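Endo-pectate lyase (Erwinia chrysanthemi, PDB 3B4N) probably cleaves polygalacturonate and methylated pectins within the chain by calcium-dependent beta-elimination, leaving unsaturated oligosaccharide ends. Local coordinates at residues Y301-K313 / K324-R338. Numbering follows the deposited sequence.
Sequences YKEGKPPVCEEFK and KYGEKWDTTNCKVSR
Glu311 and Gly326 pair in the antiparallel hairpin that ends one sheet of this right-handed parallel beta helix. Tyr325 and Gly326 stand opposite the single Glu311, which makes a classic beta bulge: Glu311 O takes Tyr325 N at 2.8 Å and Gly326 N only weakly. Gly326 has a positive phi of 118° in an extended conformation, where a CB would clash with Tyr325 O, so glycine suits it.

The Glu311 side chain leaves the sheet extended (chi2 179°), long enough to reach the loop after the second strand. Its CB passes Gly326 O; CG touches Lys328 CG and the disulfide sulfur of Cys334; CD rests 3.4 Å from Lys328 CG. At the tip, OE1 accepts from Thr331 OG1 at 2.7 Å, nearly along its own C-O axis, while OE2 pairs with Arg285. Thr331 OG1 in turn accepts from Cys334 N, an ST motif that positions the cysteine joined to Cys309 (SG to SG 2.0 Å).

Glu327 OE2 takes Val308 N at 2.8 Å from above the carboxylate plane. Arg338 grips Glu303 OE2 side-on through NE and NH1, with Trp329 CD1 3.6 Å above one guanidinium face.

The disulfide and the Thr331-Glu311 bond fasten the chain after the hairpin to its first strand, the Glu303-Arg338 salt bridge joins the flanks, and the buried Glu311, with an arginine and a hydroxyl donor at its carboxylate, is probably ionised.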
# COMPACT_ATOMS: atom_id res chain seq x y z
N TYR A 301 -7.89 17.24 1.37
CA TYR A 301 -8.05 17.05 2.80
C TYR A 301 -8.63 18.25 3.53
O TYR A 301 -8.22 19.39 3.31
CB TYR A 301 -6.72 16.72 3.46
CG TYR A 301 -6.84 16.54 4.95
CD1 TYR A 301 -7.54 15.45 5.48
CD2 TYR A 301 -6.34 17.49 5.83
CE1 TYR A 301 -7.72 15.31 6.84
CE2 TYR A 301 -6.52 17.37 7.20
CZ TYR A 301 -7.22 16.28 7.70
OH TYR A 301 -7.42 16.17 9.05
N LYS A 302 -9.59 17.97 4.41
CA LYS A 302 -10.23 18.98 5.25
C LYS A 302 -10.35 18.28 6.60
O LYS A 302 -10.56 17.07 6.64
CB LYS A 302 -11.62 19.33 4.71
CG LYS A 302 -11.62 20.11 3.41
CD LYS A 302 -11.12 21.53 3.60
CE LYS A 302 -12.05 22.32 4.51
NZ LYS A 302 -11.58 23.72 4.71
N GLU A 303 -10.21 19.01 7.69
CA GLU A 303 -10.31 18.37 9.00
C GLU A 303 -11.64 17.63 9.12
O GLU A 303 -12.70 18.20 8.85
CB GLU A 303 -10.20 19.41 10.11
CG GLU A 303 -10.00 18.81 11.50
CD GLU A 303 -9.94 19.87 12.58
OE1 GLU A 303 -10.97 20.55 12.80
OE2 GLU A 303 -8.87 20.01 13.21
N GLY A 304 -11.58 16.36 9.50
CA GLY A 304 -12.79 15.56 9.64
C GLY A 304 -13.30 14.99 8.33
O GLY A 304 -14.29 14.26 8.30
N LYS A 305 -12.62 15.33 7.24
CA LYS A 305 -12.99 14.86 5.91
C LYS A 305 -11.74 14.47 5.13
O LYS A 305 -11.19 15.27 4.36
CB LYS A 305 -13.76 15.95 5.16
CG LYS A 305 -15.10 16.30 5.80
CD LYS A 305 -15.78 17.47 5.08
CE LYS A 305 -17.09 17.83 5.77
NZ LYS A 305 -17.76 19.00 5.12
N PRO A 306 -11.27 13.23 5.31
CA PRO A 306 -11.87 12.22 6.19
C PRO A 306 -11.25 12.19 7.57
O PRO A 306 -10.19 12.77 7.80
CB PRO A 306 -11.56 10.93 5.45
CG PRO A 306 -10.14 11.19 5.01
CD PRO A 306 -10.18 12.65 4.52
N PRO A 307 -11.92 11.55 8.54
CA PRO A 307 -11.35 11.47 9.88
C PRO A 307 -10.10 10.60 9.71
O PRO A 307 -10.09 9.67 8.89
CB PRO A 307 -12.45 10.79 10.70
CG PRO A 307 -13.29 10.09 9.69
CD PRO A 307 -13.29 11.01 8.50
N VAL A 308 -9.04 10.89 10.45
CA VAL A 308 -7.81 10.13 10.31
C VAL A 308 -7.76 8.96 11.29
O VAL A 308 -7.98 7.81 10.90
CB VAL A 308 -6.59 11.07 10.44
CG1 VAL A 308 -5.29 10.30 10.34
CG2 VAL A 308 -6.66 12.12 9.32
N CYS A 309 -7.51 9.23 12.56
CA CYS A 309 -7.45 8.16 13.55
C CYS A 309 -8.72 8.13 14.38
O CYS A 309 -9.12 9.14 14.95
CB CYS A 309 -6.24 8.36 14.47
SG CYS A 309 -5.86 7.01 15.63
N GLU A 310 -9.36 6.98 14.43
CA GLU A 310 -10.58 6.83 15.21
C GLU A 310 -10.37 5.77 16.27
O GLU A 310 -9.74 4.74 16.01
CB GLU A 310 -11.77 6.46 14.32
CG GLU A 310 -12.11 7.53 13.29
CD GLU A 310 -13.30 7.16 12.43
OE1 GLU A 310 -13.35 6.02 11.94
OE2 GLU A 310 -14.18 8.03 12.24
N GLU A 311 -10.89 6.04 17.47
CA GLU A 311 -10.78 5.10 18.58
C GLU A 311 -12.05 4.28 18.71
O GLU A 311 -13.16 4.80 18.53
CB GLU A 311 -10.50 5.86 19.88
CG GLU A 311 -9.07 6.40 19.92
CD GLU A 311 -8.73 7.19 21.17
OE1 GLU A 311 -7.55 7.57 21.30
OE2 GLU A 311 -9.62 7.44 22.01
N PHE A 312 -11.87 2.99 18.99
CA PHE A 312 -12.97 2.03 19.14
C PHE A 312 -12.73 1.17 20.36
O PHE A 312 -11.65 1.19 20.95
CB PHE A 312 -12.99 1.05 17.97
CG PHE A 312 -13.30 1.66 16.64
CD1 PHE A 312 -14.59 1.61 16.13
CD2 PHE A 312 -12.28 2.24 15.88
CE1 PHE A 312 -14.87 2.13 14.87
CE2 PHE A 312 -12.56 2.76 14.62
CZ PHE A 312 -13.85 2.70 14.11
N LYS A 313 -13.75 0.40 20.71
CA LYS A 313 -13.65 -0.56 21.79
C LYS A 313 -13.65 -1.90 21.05
O LYS A 313 -14.59 -2.19 20.31
CB LYS A 313 -14.86 -0.52 22.72
CG LYS A 313 -14.73 -1.48 23.91
CD LYS A 313 -16.03 -1.63 24.68
CE LYS A 313 -17.05 -2.43 23.90
NZ LYS A 313 -18.32 -2.64 24.67
N LYS A 324 -17.77 2.75 18.74
CA LYS A 324 -16.94 3.73 18.05
C LYS A 324 -16.94 5.00 18.88
O LYS A 324 -18.01 5.57 19.14
CB LYS A 324 -17.51 4.02 16.67
CG LYS A 324 -16.67 4.97 15.83
CD LYS A 324 -17.35 5.26 14.51
CE LYS A 324 -16.51 6.16 13.63
NZ LYS A 324 -17.20 6.41 12.34
N TYR A 325 -15.76 5.46 19.30
CA TYR A 325 -15.67 6.66 20.12
C TYR A 325 -15.45 7.94 19.30
O TYR A 325 -15.78 9.04 19.75
CB TYR A 325 -14.54 6.51 21.15
CG TYR A 325 -14.73 5.33 22.09
CD1 TYR A 325 -13.79 4.31 22.16
CD2 TYR A 325 -15.85 5.25 22.92
CE1 TYR A 325 -13.95 3.24 23.04
CE2 TYR A 325 -16.03 4.19 23.79
CZ TYR A 325 -15.07 3.18 23.86
OH TYR A 325 -15.25 2.13 24.73
N GLY A 326 -14.89 7.79 18.11
CA GLY A 326 -14.68 8.95 17.25
C GLY A 326 -13.25 9.28 16.89
O GLY A 326 -12.30 8.64 17.38
N GLU A 327 -13.10 10.28 16.03
CA GLU A 327 -11.78 10.73 15.60
C GLU A 327 -11.08 11.46 16.74
O GLU A 327 -11.68 12.27 17.44
CB GLU A 327 -11.89 11.66 14.40
CG GLU A 327 -10.55 12.29 14.02
CD GLU A 327 -10.62 13.10 12.74
OE1 GLU A 327 -11.66 13.73 12.49
OE2 GLU A 327 -9.61 13.13 12.00
N LYS A 328 -9.79 11.17 16.90
CA LYS A 328 -8.99 11.76 17.96
C LYS A 328 -7.65 12.25 17.43
O LYS A 328 -7.13 11.74 16.43
CB LYS A 328 -8.70 10.74 19.06
CG LYS A 328 -9.91 10.00 19.60
CD LYS A 328 -10.85 10.93 20.36
CE LYS A 328 -11.98 10.12 20.98
NZ LYS A 328 -12.96 10.99 21.69
N TRP A 329 -7.09 13.23 18.12
CA TRP A 329 -5.79 13.79 17.78
C TRP A 329 -4.96 13.85 19.04
O TRP A 329 -5.48 14.16 20.12
CB TRP A 329 -5.90 15.21 17.22
CG TRP A 329 -6.71 15.34 16.00
CD1 TRP A 329 -8.04 15.64 15.92
CD2 TRP A 329 -6.25 15.21 14.65
NE1 TRP A 329 -8.44 15.71 14.61
CE2 TRP A 329 -7.36 15.45 13.81
CE3 TRP A 329 -5.01 14.91 14.07
CZ2 TRP A 329 -7.27 15.40 12.41
CZ3 TRP A 329 -4.91 14.87 12.68
CH2 TRP A 329 -6.04 15.11 11.87
N ASP A 330 -3.68 13.56 18.92
CA ASP A 330 -2.75 13.62 20.04
C ASP A 330 -3.23 12.95 21.32
O ASP A 330 -3.21 13.55 22.40
CB ASP A 330 -2.41 15.09 20.31
CG ASP A 330 -1.87 15.80 19.08
OD1 ASP A 330 -0.80 15.37 18.58
OD2 ASP A 330 -2.50 16.77 18.61
N THR A 331 -3.67 11.70 21.21
CA THR A 331 -4.08 10.95 22.39
C THR A 331 -3.11 9.78 22.54
O THR A 331 -2.26 9.55 21.69
CB THR A 331 -5.51 10.39 22.26
OG1 THR A 331 -5.57 9.45 21.18
CG2 THR A 331 -6.51 11.52 22.02
N THR A 332 -3.24 9.04 23.64
CA THR A 332 -2.39 7.89 23.90
C THR A 332 -2.43 6.88 22.75
O THR A 332 -1.41 6.37 22.32
CB THR A 332 -2.83 7.17 25.19
OG1 THR A 332 -2.70 8.06 26.30
CG2 THR A 332 -1.99 5.92 25.43
N ASN A 333 -3.64 6.62 22.26
CA ASN A 333 -3.81 5.63 21.21
C ASN A 333 -3.79 6.16 19.79
O ASN A 333 -3.58 5.40 18.84
CB ASN A 333 -5.10 4.86 21.50
CG ASN A 333 -5.11 4.31 22.90
OD1 ASN A 333 -5.64 4.92 23.83
ND2 ASN A 333 -4.47 3.16 23.08
N CYS A 334 -4.01 7.46 19.63
CA CYS A 334 -3.97 8.09 18.32
C CYS A 334 -2.84 9.11 18.33
O CYS A 334 -3.04 10.30 18.62
CB CYS A 334 -5.29 8.78 18.00
SG CYS A 334 -6.61 7.67 17.42
N LYS A 335 -1.63 8.62 18.04
CA LYS A 335 -0.45 9.46 18.01
C LYS A 335 -0.32 10.11 16.65
O LYS A 335 0.57 9.79 15.86
CB LYS A 335 0.80 8.64 18.34
CG LYS A 335 0.92 8.22 19.80
CD LYS A 335 1.29 9.41 20.68
CE LYS A 335 1.50 9.00 22.13
NZ LYS A 335 1.86 10.17 22.98
N VAL A 336 -1.26 11.00 16.36
CA VAL A 336 -1.27 11.75 15.12
C VAL A 336 -1.61 13.19 15.48
O VAL A 336 -2.50 13.45 16.30
CB VAL A 336 -2.29 11.16 14.10
CG1 VAL A 336 -3.70 11.23 14.66
CG2 VAL A 336 -2.20 11.93 12.79
N SER A 337 -0.87 14.13 14.90
CA SER A 337 -1.10 15.55 15.14
C SER A 337 -1.59 16.17 13.84
O SER A 337 -1.42 15.58 12.77
CB SER A 337 0.21 16.23 15.57
OG SER A 337 0.80 15.62 16.71
N ARG A 338 -2.19 17.35 13.92
CA ARG A 338 -2.68 18.02 12.73
C ARG A 338 -1.58 18.20 11.69
O ARG A 338 -1.84 18.19 10.49
CB ARG A 338 -3.25 19.40 13.07
CG ARG A 338 -4.76 19.45 13.17
CD ARG A 338 -5.25 19.02 14.53
NE ARG A 338 -6.67 19.30 14.71
CZ ARG A 338 -7.29 19.24 15.88
NH1 ARG A 338 -8.59 19.52 15.96
NH2 ARG A 338 -6.62 18.92 16.97
O HOH W 1 -9.41 14.54 9.76
O HOH W 2 -7.13 11.89 13.65
O HOH W 3 -15.22 4.24 10.87
O HOH W 4 -15.97 7.64 10.42
O HOH W 5 -6.28 7.40 23.71